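ORF14 (Streptomyces clavuligerus, PDB 2WPX) binds acetyl-CoA and is probably an acyltransferase of the tandem GNAT type, belonging to the clavulanic acid biosynthesis pathway. Local coordinates at residues H166-D171 against A287-V292; G6-V11 against R99-A104; G239-H242 against A247-G250; L74-P79 against R110-K115; L13-D18 against S49-P54. One frame throughout, in Å; residues are numbered along the deposited sequence.

Contact 1. Residues H166-D171 against A287-V292; sequences HDPLAD and ANLEYV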
# COMPACT_ATOMS: atom_id res chain seq x y z
N HIS A 166 -15.83 -17.43 1.33
CA HIS A 166 -17.00 -16.82 0.70
C HIS A 166 -16.70 -16.59 -0.77
O HIS A 166 -15.70 -16.01 -1.10
CB HIS A 166 -17.38 -15.49 1.36
CG HIS A 166 -18.43 -14.73 0.58
ND1 HIS A 166 -19.70 -15.21 0.37
CD2 HIS A 166 -18.36 -13.55 -0.09
CE1 HIS A 166 -20.39 -14.36 -0.37
NE2 HIS A 166 -19.59 -13.34 -0.66
N ASP A 167 -17.54 -17.09 -1.66
CA ASP A 167 -17.27 -16.86 -3.09
C ASP A 167 -18.11 -15.73 -3.69
O ASP A 167 -19.26 -15.93 -3.98
CB ASP A 167 -17.49 -18.17 -3.85
CG ASP A 167 -17.35 -17.99 -5.35
OD1 ASP A 167 -17.81 -18.93 -6.03
OD2 ASP A 167 -16.86 -16.92 -5.84
N PRO A 168 -17.54 -14.53 -3.87
CA PRO A 168 -18.46 -13.49 -4.35
C PRO A 168 -18.94 -13.74 -5.78
O PRO A 168 -19.83 -13.05 -6.29
CB PRO A 168 -17.61 -12.22 -4.30
CG PRO A 168 -16.22 -12.68 -4.38
CD PRO A 168 -16.16 -14.07 -3.79
N LEU A 169 -18.34 -14.70 -6.46
CA LEU A 169 -18.73 -14.83 -7.85
C LEU A 169 -19.64 -16.07 -7.98
O LEU A 169 -19.91 -16.53 -9.06
CB LEU A 169 -17.48 -14.88 -8.74
CG LEU A 169 -16.75 -13.56 -9.08
CD1 LEU A 169 -15.27 -13.85 -9.43
CD2 LEU A 169 -17.42 -12.95 -10.28
N ALA A 170 -20.14 -16.58 -6.86
CA ALA A 170 -21.02 -17.77 -6.95
C ALA A 170 -22.27 -17.51 -7.81
O ALA A 170 -22.75 -18.42 -8.42
CB ALA A 170 -21.42 -18.33 -5.56
N ASP A 171 -22.79 -16.27 -7.85
CA ASP A 171 -23.92 -15.92 -8.76
C ASP A 171 -23.44 -15.12 -9.96
O ASP A 171 -24.12 -14.19 -10.37
CB ASP A 171 -25.02 -15.11 -8.04
CG ASP A 171 -25.67 -15.90 -6.91
OD1 ASP A 171 -26.00 -17.09 -7.17
OD2 ASP A 171 -25.82 -15.36 -5.78
N ALA A 287 -16.37 -8.03 -11.96
CA ALA A 287 -15.80 -8.33 -13.28
C ALA A 287 -14.28 -8.38 -13.20
O ALA A 287 -13.67 -9.27 -13.79
CB ALA A 287 -16.26 -7.25 -14.37
N ASN A 288 -13.65 -7.44 -12.50
CA ASN A 288 -12.17 -7.48 -12.36
C ASN A 288 -11.67 -8.70 -11.58
O ASN A 288 -10.61 -9.24 -11.90
CB ASN A 288 -11.62 -6.22 -11.71
CG ASN A 288 -10.21 -5.86 -12.22
OD1 ASN A 288 -9.35 -5.41 -11.44
ND2 ASN A 288 -9.97 -6.04 -13.53
N LEU A 289 -12.40 -9.13 -10.56
CA LEU A 289 -11.99 -10.31 -9.83
C LEU A 289 -12.06 -11.53 -10.76
O LEU A 289 -11.17 -12.36 -10.80
CB LEU A 289 -12.83 -10.53 -8.58
CG LEU A 289 -12.42 -11.73 -7.68
CD1 LEU A 289 -11.07 -11.49 -7.10
CD2 LEU A 289 -13.43 -12.05 -6.55
N GLU A 290 -13.10 -11.61 -11.56
CA GLU A 290 -13.21 -12.77 -12.39
C GLU A 290 -12.04 -12.79 -13.37
O GLU A 290 -11.54 -13.87 -13.74
CB GLU A 290 -14.52 -12.72 -13.14
CG GLU A 290 -14.78 -13.94 -13.98
CD GLU A 290 -15.99 -13.71 -14.89
OE1 GLU A 290 -16.06 -12.69 -15.60
OE2 GLU A 290 -16.89 -14.54 -14.87
N TYR A 291 -11.66 -11.60 -13.81
CA TYR A 291 -10.62 -11.42 -14.77
C TYR A 291 -9.26 -11.84 -14.12
O TYR A 291 -8.51 -12.61 -14.71
CB TYR A 291 -10.66 -9.97 -15.27
CG TYR A 291 -9.50 -9.57 -16.12
CD1 TYR A 291 -8.94 -10.44 -17.04
CD2 TYR A 291 -8.93 -8.33 -16.00
CE1 TYR A 291 -7.85 -10.04 -17.85
CE2 TYR A 291 -7.88 -7.94 -16.78
CZ TYR A 291 -7.35 -8.78 -17.69
OH TYR A 291 -6.29 -8.35 -18.44
N VAL A 292 -8.99 -11.44 -12.90
CA VAL A 292 -7.85 -12.00 -12.10
C VAL A 292 -7.83 -13.54 -11.98
O VAL A 292 -6.83 -14.19 -12.34
CB VAL A 292 -7.81 -11.36 -10.70
CG1 VAL A 292 -6.75 -12.00 -9.78
CG2 VAL A 292 -7.58 -9.91 -10.86

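Contact 2. Residues G6-V11 against R99-A104; sequences GELEFV and RGIGRA. With ACO (acetyl coenzyme *a), chain C.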
# COMPACT_ATOMS: atom_id res chain seq x y z
N GLY A 6 23.89 -2.52 22.63
CA GLY A 6 25.35 -2.33 22.79
C GLY A 6 25.70 -1.46 21.59
O GLY A 6 24.91 -0.62 21.21
N GLU A 7 26.84 -1.65 20.96
CA GLU A 7 27.19 -0.80 19.83
C GLU A 7 26.35 -1.08 18.58
O GLU A 7 26.42 -2.16 17.98
CB GLU A 7 28.66 -0.98 19.50
CG GLU A 7 29.56 -0.08 20.29
CD GLU A 7 29.81 1.23 19.55
OE1 GLU A 7 30.56 1.20 18.54
OE2 GLU A 7 29.26 2.28 19.97
N LEU A 8 25.57 -0.12 18.15
CA LEU A 8 24.81 -0.33 16.93
C LEU A 8 25.50 0.34 15.77
O LEU A 8 25.86 1.50 15.87
CB LEU A 8 23.39 0.20 17.06
CG LEU A 8 22.55 -0.48 18.14
CD1 LEU A 8 21.37 0.41 18.59
CD2 LEU A 8 22.10 -1.88 17.70
N GLU A 9 25.67 -0.39 14.68
CA GLU A 9 26.23 0.15 13.46
C GLU A 9 25.11 0.44 12.43
O GLU A 9 24.31 -0.45 12.10
CB GLU A 9 27.20 -0.88 12.91
CG GLU A 9 28.27 -0.34 12.03
CD GLU A 9 28.76 -1.43 11.11
OE1 GLU A 9 29.62 -1.14 10.24
OE2 GLU A 9 28.26 -2.58 11.25
N PHE A 10 25.02 1.68 11.96
CA PHE A 10 24.13 2.08 10.85
C PHE A 10 24.88 2.06 9.52
O PHE A 10 25.85 2.75 9.35
CB PHE A 10 23.52 3.47 11.08
CG PHE A 10 22.64 3.53 12.28
CD1 PHE A 10 21.28 3.27 12.16
CD2 PHE A 10 23.17 3.80 13.54
CE1 PHE A 10 20.44 3.31 13.27
CE2 PHE A 10 22.34 3.84 14.67
CZ PHE A 10 20.96 3.58 14.54
N VAL A 11 24.42 1.23 8.60
CA VAL A 11 25.03 1.08 7.30
C VAL A 11 23.90 1.27 6.26
O VAL A 11 22.80 0.77 6.47
CB VAL A 11 25.66 -0.35 7.19
CG1 VAL A 11 24.91 -1.26 8.05
CG2 VAL A 11 25.64 -0.90 5.75
N ARG A 99 15.01 -3.30 23.70
CA ARG A 99 16.41 -3.26 24.02
C ARG A 99 16.91 -1.86 23.57
O ARG A 99 18.07 -1.48 23.77
CB ARG A 99 17.10 -4.43 23.27
CG ARG A 99 18.14 -5.23 24.02
CD ARG A 99 17.65 -6.48 24.68
NE ARG A 99 16.96 -7.31 23.74
CZ ARG A 99 16.35 -8.45 24.05
NH1 ARG A 99 16.37 -8.90 25.29
NH2 ARG A 99 15.70 -9.14 23.12
N GLY A 100 16.00 -1.06 23.01
CA GLY A 100 16.33 0.31 22.61
C GLY A 100 16.68 0.51 21.13
O GLY A 100 16.97 1.63 20.70
N ILE A 101 16.63 -0.58 20.35
CA ILE A 101 17.01 -0.57 18.94
C ILE A 101 16.00 0.27 18.12
O ILE A 101 16.36 1.13 17.31
CB ILE A 101 17.12 -2.03 18.36
CG1 ILE A 101 18.15 -2.85 19.12
CG2 ILE A 101 17.45 -1.98 16.83
CD1 ILE A 101 18.20 -4.36 18.71
N GLY A 102 14.72 0.03 18.36
CA GLY A 102 13.70 0.87 17.72
C GLY A 102 13.91 2.34 18.07
O GLY A 102 13.84 3.24 17.18
N ARG A 103 14.17 2.61 19.34
CA ARG A 103 14.40 3.98 19.74
C ARG A 103 15.55 4.61 18.94
O ARG A 103 15.45 5.74 18.44
CB ARG A 103 14.74 4.09 21.24
CG ARG A 103 15.07 5.51 21.67
CD ARG A 103 15.30 5.56 23.17
NE ARG A 103 14.05 5.63 23.93
CZ ARG A 103 13.48 4.61 24.57
NH1 ARG A 103 14.06 3.39 24.56
NH2 ARG A 103 12.34 4.83 25.23
N ALA A 104 16.65 3.90 18.89
CA ALA A 104 17.81 4.33 18.14
C ALA A 104 17.43 4.53 16.63
O ALA A 104 17.90 5.47 16.01
CB ALA A 104 18.97 3.32 18.32
N1A ACO C . 4.41 -2.98 24.20
C2A ACO C . 4.34 -1.89 24.95
N3A ACO C . 5.20 -0.86 24.87
C4A ACO C . 6.18 -0.89 23.97
C5A ACO C . 6.28 -2.01 23.16
C6A ACO C . 5.38 -3.07 23.28
N6A ACO C . 5.49 -4.13 22.49
N7A ACO C . 7.33 -1.85 22.36
C8A ACO C . 7.84 -0.65 22.62
N9A ACO C . 7.16 -0.08 23.59
C1B ACO C . 7.55 1.27 24.07
C2B ACO C . 8.16 1.33 25.47
O2B ACO C . 8.04 2.67 25.94
C3B ACO C . 9.60 1.07 25.17
O3B ACO C . 10.47 1.72 26.07
P3B ACO C . 11.02 0.86 27.30
O7A ACO C . 12.13 1.54 28.29
O8A ACO C . 10.05 -0.24 27.79
O9A ACO C . 10.05 1.68 28.09
C4B ACO C . 9.84 1.89 23.89
O4B ACO C . 8.58 1.86 23.16
C5B ACO C . 10.90 0.80 23.60
O5B ACO C . 11.28 0.85 22.37
P1A ACO C . 12.51 0.08 21.92
O1A ACO C . 13.43 1.17 21.20
O2A ACO C . 13.21 -0.84 22.91
O3A ACO C . 11.71 -0.93 21.03
P2A ACO C . 11.92 -1.96 19.87
O4A ACO C . 11.38 -3.29 20.52
O5A ACO C . 13.31 -2.16 19.40
O6A ACO C . 10.72 -1.44 18.86
CBP ACO C . 8.77 -1.84 17.45
CCP ACO C . 10.31 -1.85 17.54
CDP ACO C . 8.74 -1.27 18.86
CEP ACO C . 8.90 -0.86 16.35
CAP ACO C . 8.85 -3.37 17.20
OAP ACO C . 7.72 -3.92 17.81
C9P ACO C . 8.72 -3.70 15.70
O9P ACO C . 9.71 -3.76 14.98
N8P ACO C . 7.52 -4.12 15.30
C7P ACO C . 7.22 -4.46 13.89
C6P ACO C . 7.46 -3.17 13.12
C5P ACO C . 6.52 -2.03 13.46
O5P ACO C . 5.34 -2.20 13.73
N4P ACO C . 7.06 -0.85 13.39
C3P ACO C . 6.24 0.34 13.49
C2P ACO C . 6.64 1.21 14.66
S1P ACO C . 5.47 2.57 14.51
C ACO C . 6.55 3.79 13.98
O ACO C . 7.64 3.45 13.52
CH3 ACO C . 6.09 5.24 14.16

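Contact 3. Residues G239-H242 against A247-G250; sequences GAVH and ALAG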
# COMPACT_ATOMS: atom_id res chain seq x y z
N GLY A 239 -12.55 -1.43 -16.68
CA GLY A 239 -13.08 -0.08 -16.77
C GLY A 239 -14.49 -0.07 -17.33
O GLY A 239 -14.91 -0.97 -18.04
N ALA A 240 -15.26 0.95 -16.96
CA ALA A 240 -16.59 1.03 -17.51
C ALA A 240 -16.65 2.27 -18.36
O ALA A 240 -16.29 3.35 -17.90
CB ALA A 240 -17.62 1.11 -16.42
N VAL A 241 -17.08 2.11 -19.61
CA VAL A 241 -17.18 3.27 -20.49
C VAL A 241 -18.61 3.65 -20.69
O VAL A 241 -19.44 2.79 -20.92
CB VAL A 241 -16.49 3.06 -21.87
CG1 VAL A 241 -16.75 4.29 -22.75
CG2 VAL A 241 -14.98 2.85 -21.70
N HIS A 242 -18.91 4.94 -20.64
CA HIS A 242 -20.24 5.44 -20.99
C HIS A 242 -20.35 5.74 -22.49
O HIS A 242 -19.85 6.76 -22.95
CB HIS A 242 -20.63 6.63 -20.12
CG HIS A 242 -22.03 7.15 -20.38
ND1 HIS A 242 -22.29 8.38 -20.97
CD2 HIS A 242 -23.25 6.61 -20.10
CE1 HIS A 242 -23.60 8.56 -21.04
NE2 HIS A 242 -24.20 7.50 -20.55
N ALA A 247 -16.86 8.96 -21.84
CA ALA A 247 -16.12 9.14 -20.62
C ALA A 247 -15.96 7.78 -19.97
O ALA A 247 -16.87 6.90 -20.01
CB ALA A 247 -16.90 10.10 -19.66
N LEU A 248 -14.81 7.62 -19.32
CA LEU A 248 -14.55 6.51 -18.43
C LEU A 248 -15.31 6.72 -17.15
O LEU A 248 -14.93 7.52 -16.33
CB LEU A 248 -13.07 6.35 -18.17
CG LEU A 248 -12.67 5.20 -17.28
CD1 LEU A 248 -12.74 3.98 -18.10
CD2 LEU A 248 -11.22 5.50 -16.90
N ALA A 249 -16.40 5.98 -17.01
CA ALA A 249 -17.36 6.16 -15.94
C ALA A 249 -16.83 5.52 -14.65
O ALA A 249 -17.27 5.84 -13.53
CB ALA A 249 -18.70 5.55 -16.38
N GLY A 250 -15.87 4.61 -14.80
CA GLY A 250 -15.35 3.90 -13.65
C GLY A 250 -14.21 2.96 -13.98
O GLY A 250 -14.04 2.51 -15.14

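Contact 4. Residues L74-P79 against R110-K115; sequences LRLALP and RELARK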
# COMPACT_ATOMS: atom_id res chain seq x y z
N LEU A 74 15.61 0.73 8.77
CA LEU A 74 14.82 1.95 8.69
C LEU A 74 14.70 2.41 7.24
O LEU A 74 15.70 2.55 6.61
CB LEU A 74 15.53 3.06 9.46
CG LEU A 74 15.02 4.50 9.28
CD1 LEU A 74 13.70 4.69 10.01
CD2 LEU A 74 16.10 5.49 9.79
N ARG A 75 13.52 2.68 6.74
CA ARG A 75 13.41 3.16 5.36
C ARG A 75 12.59 4.43 5.35
O ARG A 75 11.48 4.45 5.87
CB ARG A 75 12.73 2.10 4.47
CG ARG A 75 13.41 0.68 4.49
CD ARG A 75 13.03 -0.16 3.19
NE ARG A 75 13.38 0.51 1.92
CZ ARG A 75 12.89 0.14 0.74
NH1 ARG A 75 12.07 -0.91 0.69
NH2 ARG A 75 13.21 0.80 -0.36
N LEU A 76 13.15 5.49 4.77
CA LEU A 76 12.41 6.72 4.58
C LEU A 76 12.06 6.94 3.15
O LEU A 76 12.85 6.64 2.26
CB LEU A 76 13.23 7.93 5.00
CG LEU A 76 13.40 8.09 6.50
CD1 LEU A 76 13.78 9.53 6.75
CD2 LEU A 76 12.15 7.68 7.30
N ALA A 77 10.90 7.52 2.91
CA ALA A 77 10.55 7.96 1.54
C ALA A 77 10.45 9.45 1.62
O ALA A 77 9.80 9.98 2.51
CB ALA A 77 9.22 7.32 1.05
N LEU A 78 11.11 10.13 0.70
CA LEU A 78 11.12 11.59 0.72
C LEU A 78 10.42 12.09 -0.52
O LEU A 78 11.00 12.06 -1.61
CB LEU A 78 12.56 12.16 0.76
CG LEU A 78 13.47 11.86 1.97
CD1 LEU A 78 12.85 12.11 3.31
CD2 LEU A 78 14.03 10.49 1.89
N PRO A 79 9.18 12.56 -0.39
CA PRO A 79 8.52 13.17 -1.55
C PRO A 79 9.26 14.45 -2.01
O PRO A 79 9.46 15.38 -1.21
CB PRO A 79 7.13 13.54 -1.01
CG PRO A 79 6.99 12.77 0.30
CD PRO A 79 8.37 12.68 0.84
N ARG A 110 14.72 10.84 12.66
CA ARG A 110 14.70 12.29 12.83
C ARG A 110 15.93 13.02 12.33
O ARG A 110 15.80 14.12 11.73
CB ARG A 110 14.38 12.65 14.29
CG ARG A 110 13.01 12.06 14.61
CD ARG A 110 12.61 12.20 16.02
NE ARG A 110 12.67 13.58 16.46
CZ ARG A 110 13.69 14.05 17.17
NH1 ARG A 110 14.68 13.24 17.47
NH2 ARG A 110 13.71 15.32 17.57
N GLU A 111 17.09 12.42 12.52
CA GLU A 111 18.33 12.92 11.93
C GLU A 111 18.33 12.92 10.36
O GLU A 111 18.75 13.91 9.73
CB GLU A 111 19.49 12.08 12.45
CG GLU A 111 20.85 12.61 12.11
CD GLU A 111 21.91 12.03 13.06
OE1 GLU A 111 22.26 10.82 12.91
OE2 GLU A 111 22.39 12.78 13.96
N LEU A 112 17.84 11.83 9.74
CA LEU A 112 17.77 11.73 8.26
C LEU A 112 16.75 12.74 7.72
O LEU A 112 17.02 13.45 6.76
CB LEU A 112 17.40 10.32 7.81
CG LEU A 112 18.46 9.24 8.02
CD1 LEU A 112 17.87 7.87 7.57
CD2 LEU A 112 19.87 9.58 7.32
N ALA A 113 15.62 12.88 8.41
CA ALA A 113 14.62 13.87 8.01
C ALA A 113 15.21 15.26 8.03
O ALA A 113 14.95 16.07 7.13
CB ALA A 113 13.40 13.82 8.87
N ARG A 114 15.98 15.53 9.06
CA ARG A 114 16.61 16.82 9.24
C ARG A 114 17.68 17.06 8.16
O ARG A 114 17.83 18.16 7.63
CB ARG A 114 17.20 16.90 10.64
CG ARG A 114 16.43 17.79 11.54
CD ARG A 114 16.59 17.57 13.03
NE ARG A 114 17.78 16.86 13.46
CZ ARG A 114 17.78 15.95 14.45
NH1 ARG A 114 16.65 15.66 15.07
NH2 ARG A 114 18.88 15.33 14.81
N LYS A 115 18.42 16.02 7.80
CA LYS A 115 19.45 16.16 6.76
C LYS A 115 18.80 16.55 5.40
O LYS A 115 19.36 17.29 4.61
CB LYS A 115 20.24 14.85 6.67
CG LYS A 115 21.19 14.82 5.55
CD LYS A 115 21.86 13.47 5.47
CE LYS A 115 20.95 12.47 4.83
NZ LYS A 115 21.91 11.61 4.06

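Contact 5. Residues L13-D18 against S49-P54; sequences LAANDD and SLRFAP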
# COMPACT_ATOMS: atom_id res chain seq x y z
N LEU A 13 21.48 0.61 3.24
CA LEU A 13 20.98 -0.54 2.55
C LEU A 13 20.95 -0.26 1.01
O LEU A 13 20.14 0.49 0.51
CB LEU A 13 19.59 -0.84 3.12
CG LEU A 13 18.72 -1.93 2.50
CD1 LEU A 13 19.57 -3.20 2.28
CD2 LEU A 13 17.55 -2.16 3.43
N ALA A 14 21.86 -0.88 0.28
CA ALA A 14 22.04 -0.68 -1.14
C ALA A 14 21.82 -2.02 -1.82
O ALA A 14 22.21 -3.06 -1.30
CB ALA A 14 23.49 -0.16 -1.42
N ALA A 15 21.19 -2.01 -2.99
CA ALA A 15 20.74 -3.24 -3.61
C ALA A 15 21.85 -4.09 -4.20
O ALA A 15 21.64 -5.26 -4.46
CB ALA A 15 19.69 -2.95 -4.65
N ASN A 16 23.01 -3.51 -4.44
CA ASN A 16 24.18 -4.24 -4.94
C ASN A 16 24.93 -4.98 -3.83
O ASN A 16 25.83 -5.78 -4.10
CB ASN A 16 25.13 -3.26 -5.61
CG ASN A 16 25.19 -1.93 -4.86
OD1 ASN A 16 24.20 -1.54 -4.22
ND2 ASN A 16 26.33 -1.24 -4.93
N ASP A 17 24.56 -4.72 -2.58
CA ASP A 17 25.21 -5.34 -1.46
C ASP A 17 24.46 -6.64 -1.13
O ASP A 17 23.61 -6.65 -0.26
CB ASP A 17 25.22 -4.37 -0.28
CG ASP A 17 25.94 -4.92 0.95
OD1 ASP A 17 26.32 -4.10 1.82
OD2 ASP A 17 26.13 -6.16 1.06
N ASP A 18 24.76 -7.73 -1.82
CA ASP A 18 23.98 -8.95 -1.69
C ASP A 18 23.90 -9.49 -0.26
O ASP A 18 22.85 -9.92 0.18
CB ASP A 18 24.46 -10.04 -2.64
CG ASP A 18 24.22 -9.71 -4.11
OD1 ASP A 18 24.04 -10.66 -4.90
OD2 ASP A 18 24.24 -8.53 -4.52
N SER A 49 12.05 -2.88 -4.68
CA SER A 49 11.65 -1.66 -3.96
C SER A 49 12.86 -0.79 -3.55
O SER A 49 12.69 0.38 -3.15
CB SER A 49 10.80 -1.95 -2.73
OG SER A 49 11.60 -2.35 -1.63
N LEU A 50 14.07 -1.32 -3.68
CA LEU A 50 15.27 -0.54 -3.38
C LEU A 50 15.76 0.19 -4.62
O LEU A 50 16.47 1.19 -4.51
CB LEU A 50 16.42 -1.44 -2.88
CG LEU A 50 16.21 -2.25 -1.61
CD1 LEU A 50 17.36 -3.29 -1.50
CD2 LEU A 50 16.13 -1.33 -0.39
N ARG A 51 15.39 -0.33 -5.80
CA ARG A 51 15.95 0.15 -7.05
C ARG A 51 15.02 1.14 -7.76
O ARG A 51 15.46 2.05 -8.50
CB ARG A 51 16.25 -1.06 -7.94
CG ARG A 51 17.22 -2.11 -7.29
CD ARG A 51 18.01 -2.94 -8.36
NE ARG A 51 17.11 -3.88 -9.01
CZ ARG A 51 17.22 -4.32 -10.26
NH1 ARG A 51 18.19 -3.90 -11.09
NH2 ARG A 51 16.32 -5.19 -10.70
N PHE A 52 13.73 0.96 -7.51
CA PHE A 52 12.66 1.60 -8.27
C PHE A 52 11.69 2.25 -7.32
O PHE A 52 10.85 1.58 -6.75
CB PHE A 52 11.93 0.59 -9.11
CG PHE A 52 12.82 -0.22 -9.98
CD1 PHE A 52 13.07 -1.54 -9.68
CD2 PHE A 52 13.41 0.33 -11.10
CE1 PHE A 52 13.92 -2.31 -10.54
CE2 PHE A 52 14.23 -0.40 -11.92
CZ PHE A 52 14.49 -1.73 -11.63
N ALA A 53 11.82 3.56 -7.18
CA ALA A 53 11.02 4.25 -6.24
C ALA A 53 9.82 4.82 -6.97
O ALA A 53 9.79 4.93 -8.22
CB ALA A 53 11.84 5.37 -5.54
N PRO A 54 8.82 5.21 -6.18
CA PRO A 54 7.63 5.84 -6.74
C PRO A 54 8.03 7.19 -7.25
O PRO A 54 9.13 7.72 -6.90
CB PRO A 54 6.66 5.99 -5.57
CG PRO A 54 7.49 5.69 -4.26
CD PRO A 54 8.77 4.99 -4.73

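Contact 1. Residues H166-D171 against A287-V292
Pro-168 and Leu-169 make an apolar packing contact with Leu-289 and Glu-290, laying the loop between strands 149-162 and 180-185 against the flank of helix 280-295. No hydrogen bond crosses between the two segments. The closest approach is from the proline ring, whose CG sits 3.6 Å from CD2 of Leu-289, the two side chains crossing at about a right angle. Leu-169 contributes the most buried surface: its CD1 lies 3.9 Å from Leu-289 CD2 and 3.8 Å from Glu-290 CA, so the methyl rests on the helix backbone itself. Its other methyl, CD2, comes within 4.1 Å of Glu-290 CB, and only the aliphatic root of the glutamate is used. With CG anti to its N (chi1 -177°), Leu-289 extends toward the loop, and its CD2 touches both the proline ring and Leu-169 CD1. The loop holds its shape through a type I turn closed by Ala-170 N to Asp-167 O at 3.1 Å. Inside it, Asp-167 OD2 takes the N-H of Leu-169 at 2.7 Å from well above the carboxylate plane. Leu-286 and Leu-293 of the same helix extend the apolar surface under the loop. Far from the acetyl-CoA site, this is an Asx turn superposed on a type I beta turn, packing the connection between strands 149-162 and 180-185 onto helix 280-295.

Contact 2. Residues G6-V11 against R99-A104
Leu-8 and Ile-101 are the facing backbone positions, their CA atoms 8.1 Å apart, where the chain entering strand 9-12 passes the first turn of helix 101-115. The side chains packing there are mainly apolar. Leu-8 does most of it by splitting its branches: CD1 meets Ala-104 CB at 3.8 Å, while CD2 lies a looser 4.3 Å from Ile-101 CG1. Phe-10 has CG anti to its carbonyl carbon (chi1 -64°), and its ring end, CZ, lies 3.9 Å from Ala-104 O and 4.3 Å from Ala-104 CB; His-108 of the same helix stacks on the ring. Acetyl-CoA lies across the helix start from this apolar patch. Gly-100, the N-cap residue, gives its N-H to ACO O2A at 2.8 Å, and Gly-102 N reaches ACO O5A at 2.8 Å. Arg-103 N also points to ACO O1A, at a modelled distance too short to be trusted in detail. A CB on Gly-102 would run into ACO O6A. Backbone amides at a helix start thus grip the pyrophosphate, as in the GNAT acetyl-CoA signature, and the helix dipole probably helps hold its negative charge, while the N-terminal segment packs on the helix mainly through apolar side chains, without a hydrogen bond between the two segments.

Contact 3. Residues G239-H242 against A247-G250
Ala-240 stands at the centre of this contact, bonded through both its N and its O to the returning strand 247-256. Its N-H goes to Gly-250 O at 2.7 Å, the donor tilted 35° from the carbonyl plane. Its O takes two N-H groups: Ala-249 N at 2.8 Å and, weakly, Gly-250 N at 3.4 Å. Two residues facing one define a classic beta bulge, and it shifts the register by one between Ala-240 and Val-241. Beyond it, His-242 N meets Ala-247 O at 2.9 Å in a nearly straight bond (173°). Val-241 and Leu-248 form a non-hydrogen-bonded pair, with Val-241 CG2 4.4 Å from Leu-248 CD1. With CG anti to its N (chi1 -179°), Leu-248 brings CD1 to 3.6 Å from Ala-240 O, beside the oxygen that accepts the two bulge N-H groups. Ala-249 CB also lies 3.6 Å from Ala-240 O. Further out, helix 191-199 receives Val-241 and Leu-248, while Leu-284 and Leu-280 of helix 280-295 cover Ala-240 and Ala-249. On the far edge of strand 234-242, Gly-239 and Val-241 bond to strand 180-185. The ring of His-242 leads away to Thr-245 in the hairpin turn, where ND1 and the hydroxyl share a hydrogen bond. The contact rests mainly on backbone bonds: Ala-240 O accepts the N-H groups of both bulge residues, the second only weakly, with the Leu-248 and Ala-249 side chains against it.

Contact 4. Residues L74-P79 against R110-K115
Leu-74, Leu-76 and Leu-112 account for the apolar packing that joins strand 69-79 to the last turns of helix 101-115; no hydrogen bond runs between the two segments. Leu-74 and Leu-112 meet tip to tip, CD2 of the first lying 3.7 Å from CD1 of the second. Leu-76 comes in obliquely and lower down the side chain, with its CD1 3.9 Å from Leu-112 CB and 4.2 Å from the backbone N of Ala-113. The two strand leucines differ in their first torsion: Leu-74 holds CG anti to N (chi1 168°), Leu-76 holds it anti to the carbonyl carbon (chi1 -73°), and between them they meet the end and the root of Leu-112. Polar interactions are kept off this interface. On the other side of the strand Arg-75 points away from the helix and forms a salt bridge with Asp-61; Arg-110 bonds the carbonyl of Glu-334 at the end of strand 323-334, and Arg-114 that of Ala-335 just after it. The strand and helix segments run roughly parallel, at 26° and 10.0 Å between axes. Strand 69-79 pairs with strands 57-66 and 84-92, and helix 101-115 lies over this sheet, where Trp-62 also touches Leu-112 and Leu-105 and His-108 close round Leu-74.

Contact 5. Residues L13-D18 against S49-P54
Apolar contacts carry this junction, with Leu-50 from the end of helix 43-51 packed against both Leu-13 and Ala-15 of the loop after strand 9-12. Its two methyls divide the work: CD2 lies 3.9 Å from Leu-13 CG, and CD1 is 3.9 Å from Ala-15 CB. Leu-13 and Leu-50 cross at about a right angle, Leu-13 having CG anti to its N (chi1 174°) so that a side chain starting across the contact still ends near Leu-50. Ala-15 CB has a second neighbour in Arg-51, whose CG lies 3.7 Å away, so the aliphatic part of the arginine, not its guanidinium, makes this contact. Hydrogen bonds work within the loop and none spans the two segments. Asp-17 N bonds Ala-14 O at 3.1 Å, closing a type I turn that presents Ala-15. Asp-17 then serves as N-cap of helix 18-33, its carboxylate capping a backbone N further on and also bonding Thr-20. Val-21 and Trp-24 of that helix pack on Leu-50, and Trp-24 on Leu-13 as well, while Asp-61 and Val-63 of strand 57-66 back Leu-13. Here a beta turn leads from the first strand into an N-capped helix, the strand-to-helix connection at the start of a GNAT fold, with the end of the second helix packed against it.

Contacts 2, 4 and 5 all belong to the N-terminal acetyltransferase region and close before contacts 1 and 3 open; contact 3 lies in the C-terminal GNAT region, and contact 1 ties a loop to a helix of it. Contacts 2 and 4 cross along the chain and share helix 101-115, with centres about 17 Å apart, the former at its cofactor-binding start and the latter at its end. Contact 5 is nested within contact 2 and touches contact 4, where Arg-75 NH1 probably bonds Ser-49 OG at 2.8 Å. Contact 3 is likewise nested inside contact 1, centres about 20 Å apart. The centres of contacts 2 and 3, about 52 Å apart, lie on opposite sides of the chain's centre, consistent with a tandem architecture.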